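Local structure of histidine--tRNA ligase (Staphylococcus aureus, 1QE0) at residues Val143-Met148 and Leu245-Thr250; Lys160-Ser165 and Pro253-Gly258; Thr265-Met270 and Thr282-Gly287. The protein catalyses the ATP-dependent attachment of L-histidine to tRNA(His), releasing AMP and diphosphate, and works as a homodimeric class II aminoacyl-tRNA synthetase. All coordinates share one frame; numbering follows the deposited sequence.

Contact 1. Residues Val143-Met148 and Leu245-Thr250; sequences VLAMVM and LGIPYT. Unlike the reference sequence in segment 245-250: T250 (reference Ile).
I247 points its long branch at the backbone of helix 137-153, where its CD1 settles against A145, 3.6 Å from both CA and CB. The torsion decides which branch goes where: CG1 lies beside the backbone N (chi1 -63°) and carries CD1 to the alanine, while CG2 is directed to the next helical turn. There the CE methyl of M148 approaches to 4.0 Å from I247 CG2, the two chains running antiparallel alongside one another. The methionine chain is bent at chi2 (71°), and its tip also comes to P248, with CE 3.9 Å from the carbonyl O. Next to the isoleucine, CD1 of L245 lies 4.0 Å from A145 CB, so that one small methyl meets two larger side chains. Apart from the methionine's touch on the P248 carbonyl, the contact is between apolar side chains. L245 also packs on N350 of the second subunit, placing this end at the dimer interface. G246, with positive phi, turns the chain after L245 and brings I247 over helix 137-153. This is a Schellman motif ending helix 231-245, followed by an apolar residue that packs against a helix lying on the sheet of the class II catalytic domain.

Contact 2. Residues Lys160-Ser165 and Pro253-Gly258; sequences KLVINS and PNLVRG
L255 and V162 meet through their methyl groups, CD2 of the leucine lying 3.7 Å from CG1 of the valine. The leucine branch slants over the valine, and the same CD2 comes to 3.4 Å from the carbonyl O of V162, so the leucine covers both the side chain and the carbonyl of V162. Its CG is anti to the backbone N (chi1 168°), which extends the branch from the loop toward the strand. Two residues on, N164 turns to the same loop: its CB is 4.0 Å from CB of L255. Beyond that, the carboxamide carbon CG sits among backbone carbonyls, 3.3 Å from O of L255 and 3.6 Å from O of P253, so the side chain of N164 reaches into the bend of the loop. That bend is an inverse gamma turn centred on L255, joined by a weak bond from V256 N to O of N254 (3.2 Å), and it directs the leucine inward while the chain runs on into R257 and G258. These residues open the RGLDYY signature of histidyl-tRNA synthetases. In the next shell, strand 159-165 is held on one edge by backbone pairing of V162 with E268 and N164 with A266 of strand 265-272, and on the other by bonds from L161 and I163 to the backbone of T250. L255 packs on E268 as well. The start of the loop is steadied by D252, whose carboxylate accepts a hydrogen bond from N254 N.

Contact 3. Residues Thr265-Met270 and Thr282-Gly287; sequences TAFELM and TLCGGG
F267 swings its ring over the glycine backbone of the neighbouring strand, with G286 N 4.0 Å above one face and nearer the ring's margin than its centre. Its CG lies between the backbone N and the carbonyl carbon (chi1 75°), leaning the ring across to G286. C284 SG approaches the ring obliquely, 5.5 Å from its centroid, while C284 CB meets L269 CB at 4.2 Å. This buried face is covered by helix 137-153, L144 on F267 and V147 on C284. Beneath the side chains, F267 and G286 exchange two backbone hydrogen bonds (F267 N to G286 O, 3.1 Å, and G286 N to F267 O), and L269 N bonds to C284 O at 2.9 Å.

On the opposite face the E268, M270 and T282 end is partly exposed and more loosely knit, though R257 packs on A266 and L255 on E268. CG of E268 touches T282 CG2, its extended chain running on past, and M270 runs beside T282 in the same direction, its CE 3.6 Å from CG2. Between L269 and M270 the register shifts by one: L283 and C284 both face L269, and L283 N bonds less straightly to L269 O (147° at the hydrogen). It is an antiparallel beta hairpin with a classic bulge in the class II catalytic sheet, its second strand carrying the glycines that open the GGGRY motif of histidyl-tRNA synthetases.

From the N terminus the chain passes first along helix 137-153 and then strand 159-165; 96 and 87 residues separate their segments from the partners. Contact 1 closes the longer loop when 245-250 returns to the helix; contact 2 closes when 253-258 reaches the strand. Their segments alternate, so the two loops cross, and T250 is the residue where they meet. Contact 3 follows in series as a short hairpin. It borders strand 159-165, where K160 O probably accepts a hydrogen bond from M270 N, and the face bearing F267, L269 and C284 is turned to the helix of contact 1. The three are thereby packed together as helix layer, sheet and loop of the catalytic domain.

Contact 1. Residues Val143-Met148 and Leu245-Thr250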
ATOM      1  N   VAL A 143     -19.496   1.118   8.132  1.00  7.15           N
ATOM      2  CA  VAL A 143     -18.354   1.968   7.910  1.00  4.49           C
ATOM      3  C   VAL A 143     -17.939   2.693   9.158  1.00  7.40           C
ATOM      4  O   VAL A 143     -16.753   2.983   9.314  1.00 11.22           O
ATOM      5  CB  VAL A 143     -18.476   2.940   6.744  1.00  2.72           C
ATOM      6  CG1 VAL A 143     -19.358   2.389   5.638  1.00  2.00           C
ATOM      7  CG2 VAL A 143     -18.854   4.287   7.202  1.00  2.00           C
ATOM      8  N   LEU A 144     -18.880   2.942  10.080  1.00  9.80           N
ATOM      9  CA  LEU A 144     -18.537   3.645  11.344  1.00  6.93           C
ATOM     10  C   LEU A 144     -17.858   2.714  12.319  1.00  6.66           C
ATOM     11  O   LEU A 144     -16.950   3.115  13.026  1.00 10.90           O
ATOM     12  CB  LEU A 144     -19.744   4.261  12.027  1.00  3.61           C
ATOM     13  CG  LEU A 144     -20.380   5.421  11.279  1.00  4.41           C
ATOM     14  CD1 LEU A 144     -21.694   5.729  11.950  1.00  8.84           C
ATOM     15  CD2 LEU A 144     -19.480   6.619  11.238  1.00  2.00           C
ATOM     16  N   ALA A 145     -18.316   1.476  12.373  1.00  4.02           N
ATOM     17  CA  ALA A 145     -17.717   0.481  13.230  1.00  4.06           C
ATOM     18  C   ALA A 145     -16.282   0.252  12.715  1.00 11.39           C
ATOM     19  O   ALA A 145     -15.344   0.051  13.505  1.00 13.90           O
ATOM     20  CB  ALA A 145     -18.512  -0.784  13.141  1.00  2.05           C
ATOM     21  N   MET A 146     -16.114   0.319  11.388  1.00 14.57           N
ATOM     22  CA  MET A 146     -14.813   0.129  10.735  1.00 15.43           C
ATOM     23  C   MET A 146     -13.828   1.263  11.070  1.00 16.53           C
ATOM     24  O   MET A 146     -12.700   0.997  11.511  1.00 14.34           O
ATOM     25  CB  MET A 146     -14.992   0.032   9.206  1.00 14.30           C
ATOM     26  CG  MET A 146     -13.696  -0.138   8.418  1.00 11.63           C
ATOM     27  SD  MET A 146     -13.885   0.308   6.672  1.00 14.01           S
ATOM     28  CE  MET A 146     -14.676  -1.066   6.087  1.00  2.00           C
ATOM     29  N   VAL A 147     -14.251   2.519  10.865  1.00 17.20           N
ATOM     30  CA  VAL A 147     -13.377   3.651  11.129  1.00 14.39           C
ATOM     31  C   VAL A 147     -12.932   3.580  12.584  1.00 18.05           C
ATOM     32  O   VAL A 147     -11.826   3.983  12.910  1.00 23.44           O
ATOM     33  CB  VAL A 147     -14.027   5.012  10.747  1.00 10.35           C
ATOM     34  CG1 VAL A 147     -15.288   5.229  11.506  1.00 17.39           C
ATOM     35  CG2 VAL A 147     -13.073   6.161  11.018  1.00  9.89           C
ATOM     36  N   MET A 148     -13.747   2.963  13.437  1.00 17.51           N
ATOM     37  CA  MET A 148     -13.400   2.821  14.841  1.00 12.98           C
ATOM     38  C   MET A 148     -12.429   1.662  14.977  1.00 13.87           C
ATOM     39  O   MET A 148     -11.417   1.738  15.690  1.00 14.03           O
ATOM     40  CB  MET A 148     -14.643   2.522  15.651  1.00 15.29           C
ATOM     41  CG  MET A 148     -14.562   3.058  17.039  1.00 23.31           C
ATOM     42  SD  MET A 148     -14.687   4.832  16.988  1.00 27.15           S
ATOM     43  CE  MET A 148     -15.361   5.099  18.582  1.00 31.07           C
ATOM     44  N   LEU A 245     -23.854  -2.166  18.634  1.00 20.93           N
ATOM     45  CA  LEU A 245     -22.450  -2.555  18.556  1.00 18.19           C
ATOM     46  C   LEU A 245     -21.642  -1.998  19.728  1.00 16.35           C
ATOM     47  O   LEU A 245     -20.443  -2.266  19.841  1.00 17.94           O
ATOM     48  CB  LEU A 245     -21.834  -2.056  17.240  1.00 16.57           C
ATOM     49  CG  LEU A 245     -22.612  -2.255  15.955  1.00 11.15           C
ATOM     50  CD1 LEU A 245     -22.069  -1.367  14.869  1.00 10.45           C
ATOM     51  CD2 LEU A 245     -22.529  -3.677  15.545  1.00 17.90           C
ATOM     52  N   GLY A 246     -22.259  -1.135  20.527  1.00 11.94           N
ATOM     53  CA  GLY A 246     -21.558  -0.575  21.664  1.00 11.53           C
ATOM     54  C   GLY A 246     -20.479   0.409  21.290  1.00 11.25           C
ATOM     55  O   GLY A 246     -19.414   0.444  21.900  1.00 15.47           O
ATOM     56  N   ILE A 247     -20.762   1.213  20.283  1.00 10.97           N
ATOM     57  CA  ILE A 247     -19.831   2.224  19.820  1.00 13.11           C
ATOM     58  C   ILE A 247     -20.312   3.555  20.386  1.00 12.55           C
ATOM     59  O   ILE A 247     -21.481   3.890  20.310  1.00 14.08           O
ATOM     60  CB  ILE A 247     -19.768   2.220  18.294  1.00 13.11           C
ATOM     61  CG1 ILE A 247     -19.228   0.851  17.850  1.00 13.17           C
ATOM     62  CG2 ILE A 247     -18.926   3.381  17.794  1.00 14.61           C
ATOM     63  CD1 ILE A 247     -19.376   0.525  16.381  1.00 18.39           C
ATOM     64  N   PRO A 248     -19.447   4.238  21.127  1.00 13.78           N
ATOM     65  CA  PRO A 248     -19.833   5.516  21.705  1.00 14.95           C
ATOM     66  C   PRO A 248     -19.682   6.596  20.651  1.00 16.08           C
ATOM     67  O   PRO A 248     -18.783   6.498  19.810  1.00 21.91           O
ATOM     68  CB  PRO A 248     -18.814   5.689  22.833  1.00 17.39           C
ATOM     69  CG  PRO A 248     -18.287   4.306  23.090  1.00 16.37           C
ATOM     70  CD  PRO A 248     -18.173   3.786  21.697  1.00 16.10           C
ATOM     71  N   TYR A 249     -20.535   7.623  20.716  1.00 10.74           N
ATOM     72  CA  TYR A 249     -20.518   8.707  19.759  1.00  8.36           C
ATOM     73  C   TYR A 249     -21.052  10.001  20.350  1.00 11.80           C
ATOM     74  O   TYR A 249     -21.880  10.004  21.261  1.00 16.95           O
ATOM     75  CB  TYR A 249     -21.392   8.344  18.582  1.00  9.37           C
ATOM     76  CG  TYR A 249     -22.825   8.224  18.965  1.00  6.93           C
ATOM     77  CD1 TYR A 249     -23.639   9.341  18.999  1.00 12.21           C
ATOM     78  CD2 TYR A 249     -23.368   6.995  19.311  1.00 12.34           C
ATOM     79  CE1 TYR A 249     -24.970   9.253  19.369  1.00 17.23           C
ATOM     80  CE2 TYR A 249     -24.707   6.885  19.683  1.00 20.36           C
ATOM     81  CZ  TYR A 249     -25.507   8.024  19.709  1.00 20.71           C
ATOM     82  OH  TYR A 249     -26.841   7.942  20.056  1.00 26.90           O
ATOM     83  N   THR A 250     -20.661  11.102  19.735  1.00 13.74           N
ATOM     84  CA  THR A 250     -21.082  12.409  20.169  1.00 13.97           C
ATOM     85  C   THR A 250     -21.807  13.015  18.971  1.00 12.55           C
ATOM     86  O   THR A 250     -21.302  12.996  17.850  1.00 14.36           O
ATOM     87  CB  THR A 250     -19.851  13.323  20.557  1.00 19.97           C
ATOM     88  OG1 THR A 250     -18.786  12.537  21.121  1.00 21.84           O
ATOM     89  CG2 THR A 250     -20.262  14.362  21.597  1.00 16.20           C
TER

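Contact 2. Residues Lys160-Ser165 and Pro253-Gly258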
ATOM      1  N   LYS A 160     -12.697   9.654  19.820  1.00 26.27           N
ATOM      2  CA  LYS A 160     -13.993  10.240  20.089  1.00 24.13           C
ATOM      3  C   LYS A 160     -14.701  10.460  18.759  1.00 21.16           C
ATOM      4  O   LYS A 160     -14.305  11.314  17.959  1.00 18.58           O
ATOM      5  CB  LYS A 160     -13.738  11.520  20.897  1.00 29.57           C
ATOM      6  CG  LYS A 160     -14.519  12.771  20.611  1.00 31.92           C
ATOM      7  CD  LYS A 160     -13.643  13.928  21.091  1.00 34.51           C
ATOM      8  CE  LYS A 160     -14.150  14.647  22.339  1.00 41.01           C
ATOM      9  NZ  LYS A 160     -14.038  13.900  23.627  1.00 37.03           N
ATOM     10  N   LEU A 161     -15.655   9.569  18.489  1.00 19.47           N
ATOM     11  CA  LEU A 161     -16.447   9.575  17.254  1.00 19.00           C
ATOM     12  C   LEU A 161     -17.566  10.600  17.372  1.00 14.24           C
ATOM     13  O   LEU A 161     -18.331  10.585  18.311  1.00 14.10           O
ATOM     14  CB  LEU A 161     -16.995   8.158  16.969  1.00 19.95           C
ATOM     15  CG  LEU A 161     -17.901   7.737  15.797  1.00 20.09           C
ATOM     16  CD1 LEU A 161     -18.287   8.910  14.952  1.00 28.36           C
ATOM     17  CD2 LEU A 161     -17.225   6.699  14.944  1.00 20.93           C
ATOM     18  N   VAL A 162     -17.649  11.473  16.388  1.00 12.24           N
ATOM     19  CA  VAL A 162     -18.624  12.527  16.342  1.00  9.64           C
ATOM     20  C   VAL A 162     -19.417  12.390  15.048  1.00 14.56           C
ATOM     21  O   VAL A 162     -18.839  12.363  13.961  1.00 17.38           O
ATOM     22  CB  VAL A 162     -17.903  13.860  16.372  1.00  7.87           C
ATOM     23  CG1 VAL A 162     -18.874  14.990  16.320  1.00  9.10           C
ATOM     24  CG2 VAL A 162     -17.031  13.942  17.603  1.00  2.60           C
ATOM     25  N   ILE A 163     -20.743  12.304  15.172  1.00 18.59           N
ATOM     26  CA  ILE A 163     -21.647  12.140  14.027  1.00 13.74           C
ATOM     27  C   ILE A 163     -22.736  13.211  13.985  1.00 14.57           C
ATOM     28  O   ILE A 163     -22.947  13.928  14.945  1.00 17.05           O
ATOM     29  CB  ILE A 163     -22.347  10.781  14.070  1.00  7.07           C
ATOM     30  CG1 ILE A 163     -23.264  10.719  15.268  1.00  3.25           C
ATOM     31  CG2 ILE A 163     -21.337   9.649  14.199  1.00  5.04           C
ATOM     32  CD1 ILE A 163     -24.017   9.417  15.350  1.00  2.14           C
ATOM     33  N   ASN A 164     -23.423  13.296  12.857  1.00 16.65           N
ATOM     34  CA  ASN A 164     -24.502  14.241  12.630  1.00 17.30           C
ATOM     35  C   ASN A 164     -25.215  13.788  11.344  1.00 19.84           C
ATOM     36  O   ASN A 164     -24.749  12.899  10.625  1.00 18.05           O
ATOM     37  CB  ASN A 164     -23.973  15.685  12.455  1.00 20.86           C
ATOM     38  CG  ASN A 164     -25.118  16.716  12.263  1.00 22.75           C
ATOM     39  OD1 ASN A 164     -25.018  17.712  11.517  1.00 16.07           O
ATOM     40  ND2 ASN A 164     -26.233  16.439  12.917  1.00 22.53           N
ATOM     41  N   SER A 165     -26.361  14.384  11.063  1.00 22.58           N
ATOM     42  CA  SER A 165     -27.091  14.044   9.877  1.00 21.18           C
ATOM     43  C   SER A 165     -27.613  15.298   9.265  1.00 23.07           C
ATOM     44  O   SER A 165     -28.186  16.122   9.951  1.00 24.99           O
ATOM     45  CB  SER A 165     -28.270  13.183  10.215  1.00 18.03           C
ATOM     46  OG  SER A 165     -29.026  12.979   9.033  1.00 31.99           O
ATOM     47  N   PRO A 253     -24.453  18.604  16.264  1.00 20.93           N
ATOM     48  CA  PRO A 253     -25.401  19.245  15.347  1.00 17.68           C
ATOM     49  C   PRO A 253     -24.734  20.141  14.331  1.00 19.84           C
ATOM     50  O   PRO A 253     -25.200  20.232  13.216  1.00 22.57           O
ATOM     51  CB  PRO A 253     -26.265  20.061  16.282  1.00 13.66           C
ATOM     52  CG  PRO A 253     -26.330  19.196  17.471  1.00 20.05           C
ATOM     53  CD  PRO A 253     -24.896  18.757  17.659  1.00 21.07           C
ATOM     54  N   ASN A 254     -23.618  20.756  14.712  1.00 22.88           N
ATOM     55  CA  ASN A 254     -22.878  21.681  13.857  1.00 26.98           C
ATOM     56  C   ASN A 254     -21.866  21.029  12.923  1.00 29.42           C
ATOM     57  O   ASN A 254     -21.114  21.726  12.222  1.00 30.60           O
ATOM     58  CB  ASN A 254     -22.167  22.715  14.735  1.00 31.81           C
ATOM     59  CG  ASN A 254     -23.089  23.323  15.775  1.00 29.96           C
ATOM     60  OD1 ASN A 254     -22.973  23.040  16.984  1.00 27.09           O
ATOM     61  ND2 ASN A 254     -24.056  24.097  15.307  1.00 22.96           N
ATOM     62  N   LEU A 255     -21.833  19.702  12.922  1.00 28.86           N
ATOM     63  CA  LEU A 255     -20.917  18.970  12.075  1.00 28.74           C
ATOM     64  C   LEU A 255     -21.723  18.696  10.845  1.00 31.20           C
ATOM     65  O   LEU A 255     -22.392  17.670  10.743  1.00 32.27           O
ATOM     66  CB  LEU A 255     -20.471  17.656  12.726  1.00 27.03           C
ATOM     67  CG  LEU A 255     -19.739  16.661  11.818  1.00 19.44           C
ATOM     68  CD1 LEU A 255     -18.528  17.276  11.161  1.00 12.45           C
ATOM     69  CD2 LEU A 255     -19.366  15.486  12.652  1.00 16.87           C
ATOM     70  N   VAL A 256     -21.681  19.642   9.919  1.00 32.25           N
ATOM     71  CA  VAL A 256     -22.415  19.509   8.681  1.00 35.82           C
ATOM     72  C   VAL A 256     -21.482  19.783   7.527  1.00 38.15           C
ATOM     73  O   VAL A 256     -20.343  20.191   7.731  1.00 38.24           O
ATOM     74  CB  VAL A 256     -23.577  20.509   8.622  1.00 37.92           C
ATOM     75  CG1 VAL A 256     -24.376  20.462   9.919  1.00 37.15           C
ATOM     76  CG2 VAL A 256     -23.056  21.916   8.351  1.00 39.52           C
ATOM     77  N   ARG A 257     -21.988  19.563   6.319  1.00 44.74           N
ATOM     78  CA  ARG A 257     -21.240  19.794   5.091  1.00 47.99           C
ATOM     79  C   ARG A 257     -22.148  20.504   4.089  1.00 48.48           C
ATOM     80  O   ARG A 257     -23.292  20.098   3.863  1.00 43.86           O
ATOM     81  CB  ARG A 257     -20.721  18.473   4.530  1.00 49.60           C
ATOM     82  CG  ARG A 257     -19.653  17.821   5.396  1.00 48.49           C
ATOM     83  CD  ARG A 257     -19.696  16.298   5.336  1.00 47.97           C
ATOM     84  NE  ARG A 257     -18.819  15.734   6.353  1.00 50.34           N
ATOM     85  CZ  ARG A 257     -17.796  14.927   6.109  1.00 49.29           C
ATOM     86  NH1 ARG A 257     -17.518  14.565   4.860  1.00 50.74           N
ATOM     87  NH2 ARG A 257     -17.033  14.520   7.117  1.00 45.35           N
ATOM     88  N   GLY A 258     -21.631  21.603   3.549  1.00 52.51           N
ATOM     89  CA  GLY A 258     -22.365  22.418   2.599  1.00 54.70           C
ATOM     90  C   GLY A 258     -22.659  21.801   1.247  1.00 57.40           C
ATOM     91  O   GLY A 258     -23.713  22.083   0.671  1.00 60.53           O
TER

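Contact 3. Residues Thr265-Met270 and Thr282-Gly287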
ATOM      1  N   THR A 265     -25.677  10.561   7.195  1.00 13.50           N
ATOM      2  CA  THR A 265     -24.553  10.480   8.106  1.00 14.88           C
ATOM      3  C   THR A 265     -23.294  11.229   7.768  1.00 15.62           C
ATOM      4  O   THR A 265     -22.802  11.172   6.643  1.00 24.29           O
ATOM      5  CB  THR A 265     -24.233   9.069   8.412  1.00  8.03           C
ATOM      6  OG1 THR A 265     -25.429   8.487   8.904  1.00 16.34           O
ATOM      7  CG2 THR A 265     -23.168   8.977   9.498  1.00  5.79           C
ATOM      8  N   ALA A 266     -22.811  11.972   8.753  1.00 10.83           N
ATOM      9  CA  ALA A 266     -21.599  12.753   8.624  1.00  5.74           C
ATOM     10  C   ALA A 266     -20.897  12.433   9.926  1.00  7.22           C
ATOM     11  O   ALA A 266     -21.557  12.250  10.942  1.00  3.26           O
ATOM     12  CB  ALA A 266     -21.923  14.216   8.533  1.00  4.43           C
ATOM     13  N   PHE A 267     -19.586  12.218   9.866  1.00  9.19           N
ATOM     14  CA  PHE A 267     -18.848  11.897  11.061  1.00 11.02           C
ATOM     15  C   PHE A 267     -17.403  12.346  10.985  1.00 13.18           C
ATOM     16  O   PHE A 267     -16.904  12.717   9.916  1.00 13.73           O
ATOM     17  CB  PHE A 267     -18.946  10.407  11.394  1.00 12.39           C
ATOM     18  CG  PHE A 267     -18.109   9.535  10.518  1.00 15.88           C
ATOM     19  CD1 PHE A 267     -18.582   9.118   9.276  1.00 17.21           C
ATOM     20  CD2 PHE A 267     -16.812   9.175  10.911  1.00 17.82           C
ATOM     21  CE1 PHE A 267     -17.781   8.358   8.430  1.00 13.82           C
ATOM     22  CE2 PHE A 267     -15.993   8.410  10.070  1.00 18.53           C
ATOM     23  CZ  PHE A 267     -16.480   8.008   8.830  1.00 12.93           C
ATOM     24  N   GLU A 268     -16.749  12.304  12.144  1.00 11.84           N
ATOM     25  CA  GLU A 268     -15.371  12.696  12.292  1.00  9.80           C
ATOM     26  C   GLU A 268     -14.894  11.921  13.486  1.00 13.74           C
ATOM     27  O   GLU A 268     -15.643  11.797  14.453  1.00 13.96           O
ATOM     28  CB  GLU A 268     -15.315  14.168  12.581  1.00  6.81           C
ATOM     29  CG  GLU A 268     -14.526  14.866  11.540  1.00 25.93           C
ATOM     30  CD  GLU A 268     -14.522  16.362  11.701  1.00 34.21           C
ATOM     31  OE1 GLU A 268     -14.624  17.049  10.657  1.00 41.40           O
ATOM     32  OE2 GLU A 268     -14.404  16.851  12.852  1.00 38.26           O
ATOM     33  N   LEU A 269     -13.729  11.280  13.375  1.00 15.09           N
ATOM     34  CA  LEU A 269     -13.168  10.506  14.479  1.00 13.79           C
ATOM     35  C   LEU A 269     -12.147  11.453  15.039  1.00 19.42           C
ATOM     36  O   LEU A 269     -11.404  12.096  14.279  1.00 20.28           O
ATOM     37  CB  LEU A 269     -12.441   9.249  14.001  1.00  6.51           C
ATOM     38  CG  LEU A 269     -12.476   8.033  14.942  1.00  8.01           C
ATOM     39  CD1 LEU A 269     -11.497   7.000  14.550  1.00  3.08           C
ATOM     40  CD2 LEU A 269     -12.191   8.417  16.331  1.00 10.39           C
ATOM     41  N   MET A 270     -12.132  11.614  16.354  1.00 22.83           N
ATOM     42  CA  MET A 270     -11.150  12.517  16.904  1.00 24.06           C
ATOM     43  C   MET A 270     -10.355  11.982  18.070  1.00 23.35           C
ATOM     44  O   MET A 270     -10.735  11.015  18.736  1.00 17.60           O
ATOM     45  CB  MET A 270     -11.721  13.922  17.163  1.00 27.21           C
ATOM     46  CG  MET A 270     -13.198  14.099  16.861  1.00 25.56           C
ATOM     47  SD  MET A 270     -13.606  15.826  16.608  1.00 23.74           S
ATOM     48  CE  MET A 270     -12.674  16.142  15.156  1.00 25.67           C
ATOM     49  N   THR A 282      -8.444  15.807  14.353  1.00 21.55           N
ATOM     50  CA  THR A 282      -9.370  14.982  13.629  1.00 19.72           C
ATOM     51  C   THR A 282      -8.478  13.963  12.964  1.00 18.94           C
ATOM     52  O   THR A 282      -7.565  14.312  12.220  1.00 16.87           O
ATOM     53  CB  THR A 282     -10.029  15.773  12.545  1.00 18.44           C
ATOM     54  OG1 THR A 282     -10.440  17.026  13.086  1.00 26.00           O
ATOM     55  CG2 THR A 282     -11.215  15.031  12.010  1.00 16.63           C
ATOM     56  N   LEU A 283      -8.693  12.706  13.300  1.00 18.10           N
ATOM     57  CA  LEU A 283      -7.912  11.636  12.726  1.00 17.89           C
ATOM     58  C   LEU A 283      -8.469  11.220  11.333  1.00 18.82           C
ATOM     59  O   LEU A 283      -7.719  11.068  10.353  1.00 16.02           O
ATOM     60  CB  LEU A 283      -7.953  10.463  13.707  1.00 16.24           C
ATOM     61  CG  LEU A 283      -6.700  10.117  14.495  1.00 13.09           C
ATOM     62  CD1 LEU A 283      -5.885  11.338  14.732  1.00 15.57           C
ATOM     63  CD2 LEU A 283      -7.089   9.467  15.786  1.00 14.45           C
ATOM     64  N   CYS A 284      -9.797  11.104  11.262  1.00 18.43           N
ATOM     65  CA  CYS A 284     -10.511  10.672  10.070  1.00 15.04           C
ATOM     66  C   CYS A 284     -11.848  11.376   9.922  1.00 15.21           C
ATOM     67  O   CYS A 284     -12.391  11.893  10.889  1.00 20.74           O
ATOM     68  CB  CYS A 284     -10.762   9.182  10.193  1.00 17.59           C
ATOM     69  SG  CYS A 284     -11.868   8.553   8.979  1.00 24.89           S
ATOM     70  N   GLY A 285     -12.412  11.338   8.723  1.00 18.49           N
ATOM     71  CA  GLY A 285     -13.703  11.975   8.466  1.00 17.68           C
ATOM     72  C   GLY A 285     -14.405  11.478   7.197  1.00 16.18           C
ATOM     73  O   GLY A 285     -13.755  10.967   6.274  1.00 14.72           O
ATOM     74  N   GLY A 286     -15.728  11.636   7.138  1.00 14.62           N
ATOM     75  CA  GLY A 286     -16.473  11.185   5.977  1.00 11.13           C
ATOM     76  C   GLY A 286     -17.978  11.246   6.148  1.00  9.41           C
ATOM     77  O   GLY A 286     -18.466  11.923   7.039  1.00  4.49           O
ATOM     78  N   GLY A 287     -18.713  10.541   5.286  1.00 17.31           N
ATOM     79  CA  GLY A 287     -20.181  10.532   5.327  1.00 17.68           C
ATOM     80  C   GLY A 287     -20.852  10.084   4.025  1.00 18.40           C
ATOM     81  O   GLY A 287     -20.142   9.754   3.064  1.00 22.46           O
TER